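Local coordinates for peptidase M42 (Thaumarchaeota archaeon SCGC AB-539-E09, PDB 5DS0), which probably trims residues from the N-termini of peptides as a cobalt-bound M42-family TET aminopeptidase of twelve subunits, at residues Ala38-Val43 with Ile52-Asp57. Numbering follows the deposited sequence.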
# COMPACT_ATOMS: atom_id res chain seq x y z
N ALA C 38 -0.18 -42.03 -48.24
CA ALA C 38 -1.60 -41.80 -48.02
C ALA C 38 -2.40 -42.23 -49.24
O ALA C 38 -1.98 -41.99 -50.37
CB ALA C 38 -1.86 -40.34 -47.72
N ASP C 39 -3.55 -42.84 -49.00
CA ASP C 39 -4.42 -43.28 -50.08
C ASP C 39 -5.18 -42.10 -50.69
O ASP C 39 -5.59 -42.16 -51.84
CB ASP C 39 -5.37 -44.37 -49.58
CG ASP C 39 -4.63 -45.60 -49.02
OD1 ASP C 39 -3.63 -46.02 -49.63
OD2 ASP C 39 -5.05 -46.14 -47.97
N GLU C 40 -5.35 -41.03 -49.93
CA GLU C 40 -6.07 -39.85 -50.41
C GLU C 40 -5.75 -38.67 -49.48
O GLU C 40 -5.33 -38.87 -48.34
CB GLU C 40 -7.57 -40.14 -50.43
CG GLU C 40 -8.43 -39.10 -51.14
CD GLU C 40 -9.94 -39.34 -50.95
OE1 GLU C 40 -10.36 -40.52 -50.84
OE2 GLU C 40 -10.70 -38.33 -50.92
N VAL C 41 -5.93 -37.45 -49.98
CA VAL C 41 -5.67 -36.24 -49.20
C VAL C 41 -6.85 -35.27 -49.29
O VAL C 41 -7.22 -34.84 -50.36
CB VAL C 41 -4.41 -35.51 -49.71
CG1 VAL C 41 -4.12 -34.28 -48.86
CG2 VAL C 41 -3.21 -36.44 -49.75
N VAL C 42 -7.43 -34.92 -48.15
CA VAL C 42 -8.51 -33.93 -48.12
C VAL C 42 -8.06 -32.73 -47.31
O VAL C 42 -7.21 -32.85 -46.42
CB VAL C 42 -9.84 -34.50 -47.55
CG1 VAL C 42 -10.32 -35.69 -48.36
CG2 VAL C 42 -9.71 -34.89 -46.08
N VAL C 43 -8.66 -31.58 -47.59
CA VAL C 43 -8.29 -30.35 -46.90
C VAL C 43 -9.52 -29.62 -46.37
O VAL C 43 -10.64 -29.87 -46.81
CB VAL C 43 -7.47 -29.42 -47.85
CG1 VAL C 43 -6.31 -30.19 -48.48
CG2 VAL C 43 -8.35 -28.79 -48.91
N ILE C 52 -5.61 -39.73 -45.56
CA ILE C 52 -6.49 -40.87 -45.33
C ILE C 52 -5.79 -42.18 -45.66
O ILE C 52 -5.22 -42.34 -46.74
CB ILE C 52 -7.77 -40.77 -46.18
CG1 ILE C 52 -8.45 -39.42 -45.91
CG2 ILE C 52 -8.71 -41.91 -45.86
CD1 ILE C 52 -9.61 -39.11 -46.84
N ALA C 53 -5.81 -43.10 -44.70
CA ALA C 53 -5.39 -44.48 -44.91
C ALA C 53 -6.64 -45.35 -44.88
O ALA C 53 -7.26 -45.50 -43.83
CB ALA C 53 -4.39 -44.91 -43.84
N LYS C 54 -7.01 -45.89 -46.04
CA LYS C 54 -8.29 -46.58 -46.22
C LYS C 54 -8.33 -47.95 -45.57
O LYS C 54 -7.33 -48.62 -45.38
CB LYS C 54 -8.66 -46.69 -47.69
CG LYS C 54 -9.07 -45.38 -48.35
CD LYS C 54 -9.81 -45.60 -49.68
CE LYS C 54 -9.86 -44.36 -50.58
NZ LYS C 54 -10.14 -43.07 -49.87
N GLY C 55 -9.54 -48.32 -45.19
CA GLY C 55 -9.87 -49.63 -44.66
C GLY C 55 -11.39 -49.67 -44.70
O GLY C 55 -11.99 -49.27 -45.69
N ASN C 56 -12.02 -50.11 -43.62
CA ASN C 56 -13.48 -50.17 -43.60
C ASN C 56 -14.05 -48.75 -43.55
O ASN C 56 -13.57 -47.93 -42.79
CB ASN C 56 -13.97 -50.98 -42.41
CG ASN C 56 -13.31 -52.35 -42.34
OD1 ASN C 56 -12.32 -52.61 -43.02
ND2 ASN C 56 -13.84 -53.20 -41.50
N ASP C 57 -15.06 -48.46 -44.38
CA ASP C 57 -15.70 -47.13 -44.39
C ASP C 57 -15.89 -46.56 -42.99
O ASP C 57 -15.69 -45.37 -42.80
CB ASP C 57 -17.06 -47.17 -45.06
CG ASP C 57 -17.67 -45.76 -45.29
OD1 ASP C 57 -16.95 -44.74 -45.25
OD2 ASP C 57 -18.90 -45.70 -45.51
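Glu40 and Ile52 form an antiparallel hydrogen-bonded pair, their side chains side by side on one face of the sheet. Ile52 N gives a nearly straight bond (172°) to Glu40 O, and Ile52 O takes Asp39 N at 2.9 Å and, weakly, Glu40 N, so that two residues face one: a classic beta bulge. With CG anti to the backbone N (chi1 -169°) and the chain extended beyond it, Glu40 runs out alongside Ile52, its CD 4.1 Å from Ile52 CD1. The Lys54 side chain, bent at its last torsion, slants across that of Glu40, and NZ meets Glu40 OE1 end-on, nearly along its C-O axis, in a 2.7 Å salt bridge. With an alanine at Glu40 the Lys54 ammonium is likely to lose this carboxylate mate, and Ile52 CD1 part of its cover. Asp39, just before strand 40-43, turns its carboxylate toward the partner chain, where OD2 accepts Lys54 N, just beyond strand 49-53, at 2.8 Å through its anti lone pair. The side chains of Val42 and Ile52 cross at about a right angle, Val42 CG1 lying 3.8 Å from Ile52 CD1. The contact lies at the open end of the hairpin of strands 40-43 and 49-53, where strand 40-43 edges the mixed sheet; Ile52 also packs on Thr205 and Tyr207 of strand 205-211, which pairs antiparallel with strand 49-53 and joins the hairpin to the rest of the sheet.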